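Local atomic coordinates of mRNA export factor MEX67 (PDB entry 1Q40), a protein that probably exports mRNA from the nucleus through nuclear pores, using an NTF2-like M domain that pairs with a second protein chain. Residues L120-V125 against T137-F142; G133-L138 against T186-P191. All blocks are in the same frame, centred on the assembly; numbering follows the deposited sequence.

How the contacts relate
Both contacts are buried and belong to one curved sheet. They share strand 134-146, which pairs with strand 122-127 in contact 1 and with strand 181-190 in contact 2. Their centres lie about 13 Å apart, and T137 and L138 lie in segments of both, though L138 makes its side-chain contacts in contact 1. On one face of the sheet M123 and V125 of contact 1 pack on I136 and I134 of contact 2, and helix 14-29 covers this side. The other face meets the chain of another protein in both contacts. There the chemistry differs. Contact 1 offers a histidine and a carboxylate, whereas contact 2 offers a threonine pair beside apolar M135 and V188.

Contact 1 (L120-V125 against T137-F142)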
loop_
_atom_site.group_PDB
_atom_site.type_symbol
_atom_site.label_atom_id
_atom_site.label_comp_id
_atom_site.label_asym_id
_atom_site.label_seq_id
_atom_site.Cartn_x
_atom_site.Cartn_y
_atom_site.Cartn_z
ATOM N N LEU B 120 3.151 -1.898 17.872
ATOM C CA LEU B 120 3.595 -2.606 16.657
ATOM C C LEU B 120 2.895 -2.085 15.396
ATOM O O LEU B 120 3.294 -2.418 14.274
ATOM C CB LEU B 120 3.323 -4.109 16.757
ATOM C CG LEU B 120 3.902 -4.904 17.924
ATOM C CD1 LEU B 120 3.535 -6.374 17.779
ATOM C CD2 LEU B 120 5.411 -4.734 18.024
ATOM N N PHE B 121 1.852 -1.283 15.591
ATOM C CA PHE B 121 0.930 -0.902 14.541
ATOM C C PHE B 121 0.969 0.596 14.257
ATOM O O PHE B 121 1.234 1.408 15.154
ATOM C CB PHE B 121 -0.489 -1.331 14.935
ATOM C CG PHE B 121 -0.634 -2.812 15.118
ATOM C CD1 PHE B 121 -0.425 -3.397 16.365
ATOM C CD2 PHE B 121 -0.958 -3.631 14.041
ATOM C CE1 PHE B 121 -0.541 -4.776 16.532
ATOM C CE2 PHE B 121 -1.073 -5.015 14.198
ATOM C CZ PHE B 121 -0.861 -5.589 15.437
ATOM N N SER B 122 0.751 0.951 12.994
ATOM C CA SER B 122 0.464 2.331 12.610
ATOM C C SER B 122 -0.797 2.368 11.754
ATOM O O SER B 122 -1.173 1.372 11.130
ATOM C CB SER B 122 1.649 2.981 11.885
ATOM O OG SER B 122 1.925 2.371 10.634
HETATM N N MSE B 123 -1.447 3.525 11.734
HETATM C CA MSE B 123 -2.747 3.674 11.094
HETATM C C MSE B 123 -2.934 5.091 10.565
HETATM O O MSE B 123 -2.531 6.045 11.220
HETATM C CB MSE B 123 -3.838 3.359 12.121
HETATM C CG MSE B 123 -5.254 3.182 11.560
HETATM SE SE MSE B 123 -6.611 2.885 12.983
HETATM C CE MSE B 123 -5.518 2.057 14.295
ATOM N N GLU B 124 -3.536 5.210 9.383
ATOM C CA GLU B 124 -4.050 6.479 8.865
ATOM C C GLU B 124 -5.561 6.366 8.684
ATOM O O GLU B 124 -6.063 5.320 8.290
ATOM C CB GLU B 124 -3.413 6.819 7.519
ATOM C CG GLU B 124 -1.896 6.858 7.530
ATOM C CD GLU B 124 -1.248 5.497 7.319
ATOM O OE1 GLU B 124 -0.500 5.065 8.206
ATOM O OE2 GLU B 124 -1.479 4.857 6.266
ATOM N N VAL B 125 -6.283 7.443 8.979
ATOM C CA VAL B 125 -7.726 7.503 8.750
ATOM C C VAL B 125 -8.107 8.884 8.201
ATOM O O VAL B 125 -7.714 9.912 8.749
ATOM C CB VAL B 125 -8.538 7.136 10.031
ATOM C CG1 VAL B 125 -8.031 7.879 11.240
ATOM C CG2 VAL B 125 -10.037 7.398 9.840
ATOM N N THR B 137 -6.423 2.642 6.934
ATOM C CA THR B 137 -5.292 1.788 6.584
ATOM C C THR B 137 -4.462 1.446 7.824
ATOM O O THR B 137 -4.022 2.332 8.558
ATOM C CB THR B 137 -4.434 2.463 5.511
ATOM O OG1 THR B 137 -5.187 2.533 4.297
ATOM C CG2 THR B 137 -3.238 1.619 5.120
ATOM N N LEU B 138 -4.264 0.149 8.042
ATOM C CA LEU B 138 -3.524 -0.369 9.175
ATOM C C LEU B 138 -2.265 -1.063 8.676
ATOM O O LEU B 138 -2.298 -1.769 7.669
ATOM C CB LEU B 138 -4.398 -1.363 9.945
ATOM C CG LEU B 138 -3.766 -2.045 11.169
ATOM C CD1 LEU B 138 -3.543 -1.040 12.267
ATOM C CD2 LEU B 138 -4.607 -3.232 11.654
ATOM N N HIS B 139 -1.156 -0.844 9.384
ATOM C CA HIS B 139 0.141 -1.456 9.083
ATOM C C HIS B 139 0.654 -2.149 10.332
ATOM O O HIS B 139 0.543 -1.608 11.428
ATOM C CB HIS B 139 1.174 -0.412 8.655
ATOM C CG HIS B 139 0.678 0.563 7.628
ATOM N ND1 HIS B 139 0.752 0.321 6.274
ATOM C CD2 HIS B 139 0.144 1.800 7.760
ATOM C CE1 HIS B 139 0.247 1.351 5.619
ATOM N NE2 HIS B 139 -0.132 2.261 6.499
ATOM N N GLY B 140 1.237 -3.334 10.180
ATOM C CA GLY B 140 1.785 -4.034 11.326
ATOM C C GLY B 140 2.275 -5.434 11.030
ATOM O O GLY B 140 2.750 -5.718 9.927
ATOM N N SER B 141 2.156 -6.301 12.031
ATOM C CA SER B 141 2.521 -7.714 11.904
ATOM C C SER B 141 1.572 -8.629 12.683
ATOM O O SER B 141 0.778 -8.169 13.500
ATOM C CB SER B 141 3.966 -7.928 12.377
ATOM O OG SER B 141 4.116 -7.531 13.742
ATOM N N PHE B 142 1.631 -9.924 12.388
ATOM C CA PHE B 142 0.868 -10.928 13.129
ATOM C C PHE B 142 1.636 -12.239 13.261
ATOM O O PHE B 142 2.617 -12.478 12.547
ATOM C CB PHE B 142 -0.527 -11.169 12.512
ATOM C CG PHE B 142 -0.512 -11.609 11.057
ATOM C CD1 PHE B 142 -0.180 -12.914 10.698
ATOM C CD2 PHE B 142 -0.854 -10.726 10.055
ATOM C CE1 PHE B 142 -0.167 -13.316 9.349
ATOM C CE2 PHE B 142 -0.844 -11.123 8.706
ATOM C CZ PHE B 142 -0.509 -12.413 8.365
#
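H139 and E124 meet because each places CG beside its backbone N, anti to the carbonyl carbon (chi1 -47° in H139). Both lie on one face of an antiparallel strand pair. The E124 chain then bends (chi2 85°) and swings its carboxylate across to the edge of the imidazole. The two groups are nearly coplanar, 25° apart. H139 NE2 donates to E124 OE2 over 2.9 Å, nearly straight. OE2 is less surely placed, being too close to another atom.

S122 OG lies obliquely to the same ring, 3.4 Å from H139 CD2. This buried hydroxyl has no polar partner in the model. In the backbone S122 and H139 exchange two hydrogen bonds, with H139 N to S122 O at 2.8 Å. E124 and T137 form a second such pair, each bond 3.0 Å long (E124 N to T137 O and T137 N to E124 O).

The opposite face is apolar. L138 CD1 approaches F121 CB at 4.1 Å and CE of M123, a selenomethionine, at 4.2 Å. The F121 ring runs on past G140, and its CZ lies 3.6 Å from S141 O.

This is the hairpin of strands 122-127 and 134-146 in the NTF2-like fold. H139 ND1 bonds to D184, and E124 OE1 salt-bridges a basic side chain of the other protein's chain. OE2 also lies near an acidic side chain of that chain, which may share a proton with E124. If OE2 is placed correctly, carboxylates at both ring nitrogens would favour a protonated H139 and together limit the turning of its ring.

Contact 2 (G133-L138 against T186-P191); sequences GIMITL and TFVVIP
I136 and V189 form the apolar centre on one face of this antiparallel pair. I136 CD1 reaches V189 CG2 at 3.9 Å, and the two side chains pass at a slant. The two branches leave CB alike, each anti to its own carbonyl carbon (chi1 -54° in I136), and I136 CG1 carries CD1 over to V189 CG2. I134 extends the patch, with its CG1 4.3 Å from V189 CB. F187 lies on the same face. The edge of its ring is turned to I136 O, and the ring makes edge-to-face contacts with F20 and Y24 of helix 14-29. I136 also packs on that helix, on A17 and I21.

The backbones between the faces are firmly joined. I134 and V189 exchange two hydrogen bonds of 3.0 Å (I134 N to V189 O and V189 N to I134 O). I136 and F187 exchange two more, the shorter being F187 N to I136 O at 2.8 Å. CA-H groups of M135, V188 and T186 add contacts to carbonyl oxygens across the gap. At the far end G133 CA comes to 3.2 Å from V189 O.

On the reverse face M135, a selenomethionine, bends twice along its chain and brings SE to 3.9 Å from V188 CG2. This pair packs on apolar side chains of the other protein's chain.

The polar edge lies further along that face. T137 OG1 and T186 OG1 are 2.9 Å apart and hydrogen-bonded, though the proton's place is not settled. T186 OG1 also bonds to a polar side chain of the other chain. The central NTF2-like strands thus turn an apolar face to their own helix, while the threonine hydroxyls give the partner protein a polar bonding point at the margin of an otherwise apolar patch.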
loop_
_atom_site.group_PDB
_atom_site.type_symbol
_atom_site.label_atom_id
_atom_site.label_comp_id
_atom_site.label_asym_id
_atom_site.label_seq_id
_atom_site.Cartn_x
_atom_site.Cartn_y
_atom_site.Cartn_z
ATOM N N GLY B 133 -17.929 8.243 3.136
ATOM C CA GLY B 133 -17.125 7.155 3.660
ATOM C C GLY B 133 -15.824 7.627 4.280
ATOM O O GLY B 133 -15.445 8.789 4.144
ATOM N N ILE B 134 -15.154 6.719 4.987
ATOM C CA ILE B 134 -13.807 6.957 5.486
ATOM C C ILE B 134 -12.879 5.829 5.042
ATOM O O ILE B 134 -13.317 4.705 4.827
ATOM C CB ILE B 134 -13.786 7.141 7.035
ATOM C CG1 ILE B 134 -14.193 5.869 7.771
ATOM C CG2 ILE B 134 -14.714 8.294 7.462
ATOM C CD1 ILE B 134 -13.747 5.857 9.204
HETATM N N MSE B 135 -11.606 6.167 4.888
HETATM C CA MSE B 135 -10.543 5.227 4.559
HETATM C C MSE B 135 -9.789 4.927 5.830
HETATM O O MSE B 135 -9.386 5.847 6.525
HETATM C CB MSE B 135 -9.555 5.858 3.587
HETATM C CG MSE B 135 -10.128 6.263 2.261
HETATM SE SE MSE B 135 -9.608 4.996 0.881
HETATM C CE MSE B 135 -7.919 5.549 0.463
ATOM N N ILE B 136 -9.601 3.646 6.130
ATOM C CA ILE B 136 -8.771 3.215 7.245
ATOM C C ILE B 136 -7.684 2.272 6.729
ATOM O O ILE B 136 -7.992 1.229 6.160
ATOM C CB ILE B 136 -9.616 2.482 8.309
ATOM C CG1 ILE B 136 -10.812 3.332 8.758
ATOM C CG2 ILE B 136 -8.735 2.116 9.503
ATOM C CD1 ILE B 136 -11.876 2.553 9.507
ATOM N N THR B 137 -6.423 2.642 6.934
ATOM C CA THR B 137 -5.292 1.788 6.584
ATOM C C THR B 137 -4.462 1.446 7.824
ATOM O O THR B 137 -4.022 2.332 8.558
ATOM C CB THR B 137 -4.434 2.463 5.511
ATOM O OG1 THR B 137 -5.187 2.533 4.297
ATOM C CG2 THR B 137 -3.238 1.619 5.120
ATOM N N LEU B 138 -4.264 0.149 8.042
ATOM C CA LEU B 138 -3.524 -0.369 9.175
ATOM C C LEU B 138 -2.265 -1.063 8.676
ATOM O O LEU B 138 -2.298 -1.769 7.669
ATOM C CB LEU B 138 -4.398 -1.363 9.945
ATOM C CG LEU B 138 -3.766 -2.045 11.169
ATOM C CD1 LEU B 138 -3.543 -1.040 12.267
ATOM C CD2 LEU B 138 -4.607 -3.232 11.654
ATOM N N THR B 186 -6.318 -2.053 4.012
ATOM C CA THR B 186 -7.096 -0.849 3.725
ATOM C C THR B 186 -8.580 -1.182 3.625
ATOM O O THR B 186 -8.975 -2.061 2.864
ATOM C CB THR B 186 -6.609 -0.217 2.402
ATOM O OG1 THR B 186 -5.266 0.236 2.559
ATOM C CG2 THR B 186 -7.382 1.060 2.058
ATOM N N PHE B 187 -9.386 -0.467 4.404
ATOM C CA PHE B 187 -10.835 -0.574 4.394
ATOM C C PHE B 187 -11.435 0.748 3.874
ATOM O O PHE B 187 -11.003 1.822 4.281
ATOM C CB PHE B 187 -11.365 -0.797 5.815
ATOM C CG PHE B 187 -10.822 -2.023 6.512
ATOM C CD1 PHE B 187 -11.497 -3.230 6.442
ATOM C CD2 PHE B 187 -9.669 -1.948 7.283
ATOM C CE1 PHE B 187 -11.024 -4.357 7.106
ATOM C CE2 PHE B 187 -9.178 -3.067 7.952
ATOM C CZ PHE B 187 -9.865 -4.272 7.868
ATOM N N VAL B 188 -12.419 0.674 2.984
ATOM C CA VAL B 188 -13.321 1.800 2.744
ATOM C C VAL B 188 -14.612 1.461 3.480
ATOM O O VAL B 188 -15.268 0.477 3.150
ATOM C CB VAL B 188 -13.611 2.013 1.247
ATOM C CG1 VAL B 188 -14.583 3.177 1.042
ATOM C CG2 VAL B 188 -12.328 2.258 0.486
ATOM N N VAL B 189 -14.955 2.254 4.491
ATOM C CA VAL B 189 -16.137 2.016 5.320
ATOM C C VAL B 189 -17.194 3.094 5.045
ATOM O O VAL B 189 -16.880 4.282 5.022
ATOM C CB VAL B 189 -15.770 2.004 6.821
ATOM C CG1 VAL B 189 -16.952 1.528 7.670
ATOM C CG2 VAL B 189 -14.537 1.128 7.069
ATOM N N ILE B 190 -18.440 2.670 4.837
ATOM C CA ILE B 190 -19.541 3.577 4.504
ATOM C C ILE B 190 -20.732 3.417 5.475
ATOM O O ILE B 190 -20.817 2.420 6.188
ATOM C CB ILE B 190 -19.982 3.365 3.027
ATOM C CG1 ILE B 190 -20.513 1.946 2.798
ATOM C CG2 ILE B 190 -18.820 3.642 2.078
ATOM C CD1 ILE B 190 -21.109 1.720 1.413
ATOM N N PRO B 191 -21.630 4.406 5.535
ATOM C CA PRO B 191 -22.850 4.294 6.355
ATOM C C PRO B 191 -23.788 3.140 5.959
ATOM O O PRO B 191 -24.233 2.394 6.834
ATOM C CB PRO B 191 -23.545 5.646 6.141
ATOM C CG PRO B 191 -22.477 6.564 5.689
ATOM C CD PRO B 191 -21.541 5.720 4.872
#